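Local coordinates for hypothetical protein (Pyrococcus furiosus, PDB 2FZF) that is of unknown function but belongs to the rubrerythrin family of ferritin-like proteins and probably binds a pair of metal ions within its helical bundle, at residues Glu44-Glu49 against Arg98-Val103; Ala59-Lys64 against Ala144-Gly149; Leu68-Tyr73 against Lys80-Pro85. One frame throughout, in Å; residues are numbered along the deposited sequence.

Contact 1 of 3, residues Glu44-Glu49 against Arg98-Val103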
loop_
_atom_site.group_PDB
_atom_site.type_symbol
_atom_site.label_atom_id
_atom_site.label_comp_id
_atom_site.label_asym_id
_atom_site.label_seq_id
_atom_site.Cartn_x
_atom_site.Cartn_y
_atom_site.Cartn_z
ATOM N N GLU A 44 -0.975 -11.885 15.614
ATOM C CA GLU A 44 -1.269 -12.643 16.821
ATOM C C GLU A 44 -0.328 -12.263 17.957
ATOM O O GLU A 44 -0.715 -12.174 19.124
ATOM C CB GLU A 44 -1.120 -14.139 16.532
ATOM C CG GLU A 44 -2.333 -14.988 16.873
ATOM C CD GLU A 44 -3.298 -15.144 15.712
ATOM O OE1 GLU A 44 -3.774 -14.114 15.174
ATOM O OE2 GLU A 44 -3.579 -16.309 15.333
ATOM N N LYS A 45 0.924 -12.045 17.599
ATOM C CA LYS A 45 1.945 -11.700 18.563
ATOM C C LYS A 45 2.416 -10.289 18.259
ATOM O O LYS A 45 3.219 -10.091 17.356
ATOM C CB LYS A 45 3.100 -12.695 18.420
ATOM C CG LYS A 45 2.648 -14.156 18.425
ATOM C CD LYS A 45 3.801 -15.097 18.115
ATOM C CE LYS A 45 3.386 -16.567 18.171
ATOM N NZ LYS A 45 3.031 -17.038 19.540
ATOM N N ILE A 46 1.908 -9.299 18.981
ATOM C CA ILE A 46 2.332 -7.927 18.725
ATOM C C ILE A 46 2.125 -7.038 19.942
ATOM O O ILE A 46 3.032 -6.303 20.343
ATOM C CB ILE A 46 1.593 -7.319 17.500
ATOM C CG1 ILE A 46 2.201 -7.841 16.189
ATOM C CG2 ILE A 46 1.694 -5.809 17.518
ATOM C CD1 ILE A 46 3.626 -7.406 15.930
ATOM N N LYS A 47 0.942 -7.099 20.539
ATOM C CA LYS A 47 0.665 -6.287 21.719
ATOM C C LYS A 47 0.800 -4.804 21.400
ATOM O O LYS A 47 1.033 -3.992 22.292
ATOM C CB LYS A 47 1.622 -6.659 22.860
ATOM C CG LYS A 47 1.274 -7.954 23.589
ATOM C CD LYS A 47 1.536 -9.189 22.725
ATOM C CE LYS A 47 0.287 -10.076 22.526
ATOM N NZ LYS A 47 -0.864 -9.471 21.767
ATOM N N ILE A 48 0.659 -4.458 20.124
ATOM C CA ILE A 48 0.756 -3.072 19.699
ATOM C C ILE A 48 -0.501 -2.687 18.942
ATOM O O ILE A 48 -0.561 -2.787 17.718
ATOM C CB ILE A 48 1.976 -2.847 18.804
ATOM C CG1 ILE A 48 3.238 -3.280 19.553
ATOM C CG2 ILE A 48 2.059 -1.383 18.390
ATOM C CD1 ILE A 48 4.541 -2.964 18.844
ATOM N N GLU A 49 -1.508 -2.258 19.696
ATOM C CA GLU A 49 -2.794 -1.849 19.145
ATOM C C GLU A 49 -2.639 -0.788 18.054
ATOM O O GLU A 49 -3.073 0.355 18.218
ATOM C CB GLU A 49 -3.687 -1.321 20.278
ATOM C CG GLU A 49 -2.976 -0.320 21.206
ATOM C CD GLU A 49 -3.821 0.132 22.386
ATOM O OE1 GLU A 49 -4.251 -0.730 23.189
ATOM O OE2 GLU A 49 -4.045 1.357 22.509
ATOM N N ARG A 98 7.031 -18.151 18.221
ATOM C CA ARG A 98 7.714 -17.657 19.421
ATOM C C ARG A 98 7.152 -16.332 19.941
ATOM O O ARG A 98 6.348 -15.677 19.279
ATOM C CB ARG A 98 9.215 -17.489 19.148
ATOM C CG ARG A 98 9.575 -16.604 17.948
ATOM C CD ARG A 98 11.097 -16.501 17.803
ATOM N NE ARG A 98 11.560 -16.265 16.424
ATOM C CZ ARG A 98 11.847 -15.074 15.896
ATOM N NH1 ARG A 98 12.260 -14.997 14.638
ATOM N NH2 ARG A 98 11.737 -13.965 16.619
ATOM N N GLU A 99 7.582 -15.930 21.131
ATOM C CA GLU A 99 7.111 -14.680 21.705
ATOM C C GLU A 99 8.112 -13.562 21.416
ATOM O O GLU A 99 9.322 -13.735 21.569
ATOM C CB GLU A 99 6.893 -14.847 23.214
ATOM C CG GLU A 99 6.019 -16.060 23.577
ATOM C CD GLU A 99 5.733 -16.181 25.074
ATOM O OE1 GLU A 99 6.700 -16.144 25.873
ATOM O OE2 GLU A 99 4.541 -16.325 25.447
ATOM N N LEU A 100 7.591 -12.424 20.973
ATOM C CA LEU A 100 8.410 -11.262 20.651
ATOM C C LEU A 100 8.751 -10.546 21.947
ATOM O O LEU A 100 7.874 -9.998 22.610
ATOM C CB LEU A 100 7.639 -10.344 19.711
ATOM C CG LEU A 100 7.216 -11.097 18.443
ATOM C CD1 LEU A 100 6.124 -10.333 17.732
ATOM C CD2 LEU A 100 8.423 -11.320 17.532
ATOM N N GLU A 101 10.036 -10.549 22.287
ATOM C CA GLU A 101 10.522 -9.952 23.521
ATOM C C GLU A 101 10.981 -8.508 23.389
ATOM O O GLU A 101 10.820 -7.696 24.303
ATOM C CB GLU A 101 11.684 -10.783 24.060
ATOM C CG GLU A 101 11.382 -12.265 24.277
ATOM C CD GLU A 101 12.540 -13.148 23.828
ATOM O OE1 GLU A 101 12.523 -14.365 24.118
ATOM O OE2 GLU A 101 13.467 -12.617 23.174
ATOM N N LYS A 102 11.565 -8.189 22.249
ATOM C CA LYS A 102 12.064 -6.849 22.028
ATOM C C LYS A 102 11.579 -6.300 20.710
ATOM O O LYS A 102 11.097 -7.040 19.857
ATOM C CB LYS A 102 13.589 -6.874 22.050
ATOM C CG LYS A 102 14.144 -8.171 21.529
ATOM C CD LYS A 102 15.622 -8.247 21.723
ATOM C CE LYS A 102 16.075 -9.663 21.538
ATOM N NZ LYS A 102 15.480 -10.467 22.625
ATOM N N VAL A 103 11.709 -4.988 20.558
ATOM C CA VAL A 103 11.304 -4.311 19.338
ATOM C C VAL A 103 12.151 -4.787 18.155
ATOM O O VAL A 103 11.677 -4.805 17.023
ATOM C CB VAL A 103 11.476 -2.781 19.465
ATOM C CG1 VAL A 103 10.929 -2.088 18.221
ATOM C CG2 VAL A 103 10.782 -2.279 20.716
#

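Contact 2 of 3, residues Ala59-Lys64 against Ala144-Gly149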
loop_
_atom_site.group_PDB
_atom_site.type_symbol
_atom_site.label_atom_id
_atom_site.label_comp_id
_atom_site.label_asym_id
_atom_site.label_seq_id
_atom_site.Cartn_x
_atom_site.Cartn_y
_atom_site.Cartn_z
ATOM N N ALA A 59 -3.138 -9.001 6.200
ATOM C CA ALA A 59 -3.342 -10.449 6.137
ATOM C C ALA A 59 -4.639 -10.801 5.408
ATOM O O ALA A 59 -4.691 -11.762 4.634
ATOM C CB ALA A 59 -3.369 -11.035 7.544
ATOM N N GLU A 60 -5.679 -10.012 5.672
ATOM C CA GLU A 60 -6.994 -10.205 5.070
ATOM C C GLU A 60 -6.931 -9.958 3.578
ATOM O O GLU A 60 -7.393 -10.770 2.773
ATOM C CB GLU A 60 -8.012 -9.260 5.718
ATOM C CG GLU A 60 -8.159 -9.482 7.218
ATOM C CD GLU A 60 -9.325 -8.729 7.834
ATOM O OE1 GLU A 60 -10.479 -8.955 7.397
ATOM O OE2 GLU A 60 -9.088 -7.920 8.763
ATOM N N GLU A 61 -6.353 -8.818 3.222
ATOM C CA GLU A 61 -6.195 -8.434 1.829
ATOM C C GLU A 61 -5.596 -9.570 1.000
ATOM O O GLU A 61 -6.089 -9.873 -0.081
ATOM C CB GLU A 61 -5.296 -7.202 1.740
ATOM C CG GLU A 61 -6.035 -5.887 1.812
ATOM C CD GLU A 61 -6.757 -5.580 0.518
ATOM O OE1 GLU A 61 -7.252 -4.437 0.361
ATOM O OE2 GLU A 61 -6.826 -6.487 -0.349
ATOM N N GLU A 62 -4.544 -10.201 1.509
ATOM C CA GLU A 62 -3.894 -11.275 0.780
ATOM C C GLU A 62 -4.529 -12.642 0.935
ATOM O O GLU A 62 -3.955 -13.634 0.484
ATOM C CB GLU A 62 -2.409 -11.364 1.172
ATOM C CG GLU A 62 -1.569 -10.166 0.702
ATOM C CD GLU A 62 -0.070 -10.370 0.864
ATOM O OE1 GLU A 62 0.468 -11.389 0.358
ATOM O OE2 GLU A 62 0.567 -9.494 1.490
ATOM N N LYS A 63 -5.694 -12.716 1.572
ATOM C CA LYS A 63 -6.357 -14.014 1.757
ATOM C C LYS A 63 -6.954 -14.497 0.448
ATOM O O LYS A 63 -6.958 -15.693 0.156
ATOM C CB LYS A 63 -7.469 -13.919 2.810
ATOM C CG LYS A 63 -6.971 -13.854 4.246
ATOM C CD LYS A 63 -8.079 -13.446 5.223
ATOM C CE LYS A 63 -7.504 -13.139 6.617
ATOM N NZ LYS A 63 -8.415 -12.328 7.477
ATOM N N LYS A 64 -7.451 -13.552 -0.342
ATOM C CA LYS A 64 -8.060 -13.872 -1.615
ATOM C C LYS A 64 -7.051 -14.194 -2.712
ATOM O O LYS A 64 -7.439 -14.668 -3.776
ATOM C CB LYS A 64 -8.939 -12.711 -2.066
ATOM C CG LYS A 64 -8.153 -11.456 -2.382
ATOM C CD LYS A 64 -9.031 -10.358 -2.940
ATOM C CE LYS A 64 -8.191 -9.390 -3.763
ATOM N NZ LYS A 64 -7.000 -8.856 -3.015
ATOM N N ALA A 144 0.494 -7.969 -8.611
ATOM C CA ALA A 144 1.751 -7.244 -8.460
ATOM C C ALA A 144 1.583 -5.855 -7.805
ATOM O O ALA A 144 2.355 -5.489 -6.911
ATOM C CB ALA A 144 2.428 -7.090 -9.815
ATOM N N ASP A 145 0.589 -5.082 -8.244
ATOM C CA ASP A 145 0.364 -3.753 -7.670
ATOM C C ASP A 145 -0.090 -3.817 -6.216
ATOM O O ASP A 145 0.304 -2.983 -5.390
ATOM C CB ASP A 145 -0.630 -2.957 -8.523
ATOM C CG ASP A 145 0.023 -2.372 -9.778
ATOM O OD1 ASP A 145 1.276 -2.420 -9.875
ATOM O OD2 ASP A 145 -0.710 -1.860 -10.654
ATOM N N MET A 146 -0.918 -4.812 -5.918
ATOM C CA MET A 146 -1.391 -5.056 -4.568
ATOM C C MET A 146 -0.172 -5.393 -3.701
ATOM O O MET A 146 -0.055 -4.913 -2.585
ATOM C CB MET A 146 -2.364 -6.245 -4.548
ATOM C CG MET A 146 -3.810 -5.920 -4.926
ATOM S SD MET A 146 -4.453 -4.501 -4.016
ATOM C CE MET A 146 -4.426 -5.080 -2.285
ATOM N N GLU A 147 0.725 -6.232 -4.215
ATOM C CA GLU A 147 1.922 -6.613 -3.475
ATOM C C GLU A 147 2.856 -5.412 -3.312
ATOM O O GLU A 147 3.420 -5.171 -2.243
ATOM C CB GLU A 147 2.657 -7.744 -4.202
ATOM C CG GLU A 147 1.974 -9.108 -4.126
ATOM C CD GLU A 147 1.928 -9.660 -2.711
ATOM O OE1 GLU A 147 1.093 -9.195 -1.905
ATOM O OE2 GLU A 147 2.741 -10.555 -2.397
ATOM N N ARG A 148 3.009 -4.663 -4.398
ATOM C CA ARG A 148 3.845 -3.476 -4.418
ATOM C C ARG A 148 3.331 -2.529 -3.326
ATOM O O ARG A 148 4.117 -1.906 -2.619
ATOM C CB ARG A 148 3.746 -2.826 -5.800
ATOM C CG ARG A 148 4.716 -1.694 -6.077
ATOM C CD ARG A 148 6.155 -2.169 -6.220
ATOM N NE ARG A 148 7.030 -1.047 -6.577
ATOM C CZ ARG A 148 6.987 -0.399 -7.743
ATOM N NH1 ARG A 148 6.114 -0.772 -8.674
ATOM N NH2 ARG A 148 7.793 0.637 -7.965
ATOM N N GLY A 149 2.007 -2.437 -3.195
ATOM C CA GLY A 149 1.404 -1.584 -2.187
ATOM C C GLY A 149 1.645 -2.071 -0.769
ATOM O O GLY A 149 1.861 -1.264 0.138
#

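Contact 3 of 3, residues Leu68-Tyr73 against Lys80-Pro85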
loop_
_atom_site.group_PDB
_atom_site.type_symbol
_atom_site.label_atom_id
_atom_site.label_comp_id
_atom_site.label_asym_id
_atom_site.label_seq_id
_atom_site.Cartn_x
_atom_site.Cartn_y
_atom_site.Cartn_z
ATOM N N LEU A 68 -7.544 -16.870 -5.816
ATOM C CA LEU A 68 -7.469 -16.245 -7.135
ATOM C C LEU A 68 -6.499 -16.983 -8.051
ATOM O O LEU A 68 -6.770 -17.185 -9.237
ATOM C CB LEU A 68 -7.035 -14.776 -7.032
ATOM C CG LEU A 68 -8.045 -13.756 -6.472
ATOM C CD1 LEU A 68 -7.560 -12.350 -6.797
ATOM C CD2 LEU A 68 -9.432 -13.976 -7.080
ATOM N N LEU A 69 -5.366 -17.388 -7.496
ATOM C CA LEU A 69 -4.360 -18.093 -8.268
ATOM C C LEU A 69 -4.822 -19.493 -8.619
ATOM O O LEU A 69 -4.591 -19.959 -9.729
ATOM C CB LEU A 69 -3.054 -18.181 -7.477
ATOM C CG LEU A 69 -2.199 -16.932 -7.303
ATOM C CD1 LEU A 69 -1.084 -17.211 -6.330
ATOM C CD2 LEU A 69 -1.650 -16.517 -8.639
ATOM N N ARG A 70 -5.477 -20.156 -7.666
ATOM C CA ARG A 70 -5.951 -21.523 -7.859
ATOM C C ARG A 70 -6.966 -21.541 -8.988
ATOM O O ARG A 70 -7.100 -22.532 -9.712
ATOM C CB ARG A 70 -6.579 -22.074 -6.563
ATOM C CG ARG A 70 -5.729 -21.796 -5.322
ATOM C CD ARG A 70 -5.740 -22.878 -4.247
ATOM N NE ARG A 70 -5.103 -24.126 -4.669
ATOM C CZ ARG A 70 -4.382 -24.922 -3.874
ATOM N NH1 ARG A 70 -4.185 -24.607 -2.600
ATOM N NH2 ARG A 70 -3.884 -26.060 -4.351
ATOM N N LYS A 71 -7.674 -20.429 -9.139
ATOM C CA LYS A 71 -8.662 -20.317 -10.186
ATOM C C LYS A 71 -7.966 -20.221 -11.524
ATOM O O LYS A 71 -8.346 -20.901 -12.481
ATOM C CB LYS A 71 -9.549 -19.086 -9.990
ATOM C CG LYS A 71 -10.574 -18.952 -11.110
ATOM C CD LYS A 71 -11.626 -17.900 -10.845
ATOM C CE LYS A 71 -12.535 -17.755 -12.052
ATOM N NZ LYS A 71 -13.637 -16.774 -11.850
ATOM N N LEU A 72 -6.944 -19.375 -11.595
ATOM C CA LEU A 72 -6.205 -19.207 -12.835
ATOM C C LEU A 72 -5.579 -20.553 -13.220
ATOM O O LEU A 72 -5.778 -21.029 -14.331
ATOM C CB LEU A 72 -5.112 -18.139 -12.665
ATOM C CG LEU A 72 -4.614 -17.371 -13.907
ATOM C CD1 LEU A 72 -3.423 -16.530 -13.523
ATOM C CD2 LEU A 72 -4.216 -18.322 -15.004
ATOM N N TYR A 73 -4.848 -21.168 -12.296
ATOM C CA TYR A 73 -4.209 -22.443 -12.571
ATOM C C TYR A 73 -5.218 -23.450 -13.108
ATOM O O TYR A 73 -4.886 -24.331 -13.891
ATOM C CB TYR A 73 -3.544 -22.981 -11.303
ATOM C CG TYR A 73 -2.658 -24.194 -11.524
ATOM C CD1 TYR A 73 -3.204 -25.427 -11.919
ATOM C CD2 TYR A 73 -1.272 -24.118 -11.321
ATOM C CE1 TYR A 73 -2.390 -26.552 -12.101
ATOM C CE2 TYR A 73 -0.451 -25.240 -11.498
ATOM C CZ TYR A 73 -1.018 -26.450 -11.885
ATOM O OH TYR A 73 -0.230 -27.558 -12.041
ATOM N N LYS A 80 -5.934 -30.746 -14.230
ATOM C CA LYS A 80 -4.639 -31.055 -13.618
ATOM C C LYS A 80 -4.451 -30.451 -12.234
ATOM O O LYS A 80 -4.639 -29.251 -12.037
ATOM C CB LYS A 80 -3.489 -30.604 -14.537
ATOM C CG LYS A 80 -2.709 -31.761 -15.146
ATOM C CD LYS A 80 -2.029 -32.589 -14.038
ATOM C CE LYS A 80 -2.041 -34.109 -14.317
ATOM N NZ LYS A 80 -3.402 -34.742 -14.206
ATOM N N GLU A 81 -4.072 -31.291 -11.278
ATOM C CA GLU A 81 -3.862 -30.839 -9.909
ATOM C C GLU A 81 -2.625 -29.982 -9.798
ATOM O O GLU A 81 -1.659 -30.163 -10.539
ATOM C CB GLU A 81 -3.739 -32.033 -8.966
ATOM C CG GLU A 81 -5.031 -32.799 -8.819
ATOM C CD GLU A 81 -6.145 -31.949 -8.226
ATOM O OE1 GLU A 81 -6.131 -31.712 -6.992
ATOM O OE2 GLU A 81 -7.019 -31.503 -8.999
ATOM N N VAL A 82 -2.656 -29.052 -8.852
ATOM C CA VAL A 82 -1.531 -28.156 -8.641
ATOM C C VAL A 82 -0.303 -28.933 -8.196
ATOM O O VAL A 82 -0.392 -29.868 -7.400
ATOM C CB VAL A 82 -1.859 -27.088 -7.571
ATOM C CG1 VAL A 82 -0.670 -26.146 -7.394
ATOM C CG2 VAL A 82 -3.104 -26.314 -7.974
ATOM N N VAL A 83 0.847 -28.541 -8.724
ATOM C CA VAL A 83 2.104 -29.179 -8.364
ATOM C C VAL A 83 3.059 -28.149 -7.747
ATOM O O VAL A 83 3.307 -27.093 -8.326
ATOM C CB VAL A 83 2.772 -29.830 -9.604
ATOM C CG1 VAL A 83 2.794 -28.845 -10.783
ATOM C CG2 VAL A 83 4.189 -30.276 -9.245
ATOM N N PHE A 84 3.586 -28.453 -6.569
ATOM C CA PHE A 84 4.505 -27.537 -5.911
ATOM C C PHE A 84 5.959 -27.990 -6.012
ATOM O O PHE A 84 6.338 -29.042 -5.476
ATOM C CB PHE A 84 4.134 -27.367 -4.430
ATOM C CG PHE A 84 2.730 -26.885 -4.212
ATOM C CD1 PHE A 84 1.719 -27.780 -3.887
ATOM C CD2 PHE A 84 2.405 -25.540 -4.401
ATOM C CE1 PHE A 84 0.411 -27.347 -3.751
ATOM C CE2 PHE A 84 1.099 -25.097 -4.269
ATOM C CZ PHE A 84 0.097 -26.000 -3.946
ATOM N N PRO A 85 6.795 -27.211 -6.716
ATOM C CA PRO A 85 8.206 -27.572 -6.847
ATOM C C PRO A 85 8.934 -27.391 -5.505
ATOM O O PRO A 85 8.513 -26.586 -4.675
ATOM C CB PRO A 85 8.704 -26.617 -7.936
ATOM C CG PRO A 85 7.811 -25.432 -7.791
ATOM C CD PRO A 85 6.463 -26.050 -7.559
#

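Contact 1 of 3, residues Glu44-Glu49 against Arg98-Val103
Lys45 and Ile46 meet Leu100 in a small apolar contact between two loops at one end of the helical bundle, where the turn leaving helix 21-44 lies against the last part of the connection leading into helix 103-129. The backbones come closest at Lys45 and Glu99, whose CA atoms are 6.7 Å apart. Leu100 points toward segment 44-49, and its CD1 branch does the touching: Lys45 CB lies 3.9 Å from Leu100 CD1, and Ile46 CD1 approaches the same methyl to 4.2 Å. A branched leucine suits the place because it can also reach Asp105 and Ile106 of helix 103-129. Ile46, buried, rests on Ile106 as well, so Ile46, Leu100 and Ile106 share one small cluster. Lys45 serves two purposes. A bend at its last torsion (chi4 -67°) turns the amino group to the hydrogen bond it makes with Ala97 O, just before 98-103. Long and flexible, lysine can thus pack at its root and pin the neighbouring loop with its polar end. In the ferritin-like fold this is the turn of the first helical hairpin meeting the end of the long crossover connection.

Contact 2 of 3, residues Ala59-Lys64 against Ala144-Gly149
Glu62 and Glu147 face each other in the bundle interior, their carboxylates meeting at 3.2 Å between Glu62 OE1 and Glu147 OE1. Both atoms are acceptors, so the pair is not a hydrogen bond, and the two planes stand 78° apart. Glu62 reaches across with a chain extended beyond CG, whereas Glu147 bends at chi2 (-65°) to bring its OE1 up to the partner. The nearest CA atoms, those of Glu62 and Met146, are 8.6 Å apart. Glu62 stands where helix 51-61 gives way to helix 63-76. Glu32 and Glu117 bring further carboxylates to the same spot, and His150 touches Glu62.

The other flank is less enclosed: Glu61 and Lys64 are partly exposed, although Met146 is buried. Met146, a flexible thioether, sets its terminal methyl against a carboxylate, with CE 3.4 Å from Glu61 OE2. Lys64 folds back and probably offsets the charge of this acid, its NZ 3.6 Å from Glu61 OE2 in a salt bridge and hydrogen-bonded to Glu61 O at 3.2 Å. Lys54 of the second subunit packs on both Glu61 and Met146.

Were Glu62 cut back to an alanine, Glu147 would probably lose its facing carboxylate and the cluster a likely metal ligand. Four glutamates gathered with a histidine, Glu147 and His150 three residues apart, are consistent with the carboxylate-bridged diiron site of rubrerythrins.

Contact 3 of 3, residues Leu68-Tyr73 against Lys80-Pro85
Tyr73 turns its ring out from helix 63-76 toward Val82 by setting CG opposite its own backbone N (chi1 -171°), while Val82 places CG1 opposite its backbone N and so leaves CG2 to face the tyrosine. The result is a CH-pi contact: Val82 CG2 sits over the ring centre, 4.1 Å from the Tyr73 centroid and only 11° off the ring normal. The other methyl, CG1, lies over a face of the Phe84 ring, offset toward the rim, so one compact valine serves two aromatic groups.

Lys80 O comes to the ring edge, 3.5 Å from Tyr73 CE1, and Val83 CG1 approaches Tyr73 OH to 3.5 Å. A tyrosine fits here because its flat hydrocarbon face can be buried while the hydroxyl ends beside the loop backbone. Phe77 meets the same ring, and Leu25 of helix 21-44 packs on it.

Arg70, one turn back on the helix, crosses Val82 at about a right angle; its NH2 lies 3.7 Å from Val82 CG2 and meets the Phe84 ring at its edge, 4.0 Å from CZ. Its NH1 is salt-bridged to Glu66, on the same helix. The motif is a helix followed by its own chain turning back over it, with the CH-pi contact of tyrosine and valine at its centre.

How the contacts relate
Contact 2 is the buried one, near the middle of the chain, whereas contacts 1 and 3 lie toward the periphery on opposite sides of the centre, their centres about 34 Å apart. Both peripheral contacts involve the long connection between helices 63-76 and 103-129: contact 3 holds its early part and contact 1 its end. Contacts 2 and 3 share helix 63-76, and their centres are about 18 Å apart. Chemistry follows place. The outer contacts rest on aliphatic and aromatic packing, with lysine and arginine ends anchored just outside the segments, while the interior gathers carboxylates. Contact 2 alone also borders the second subunit.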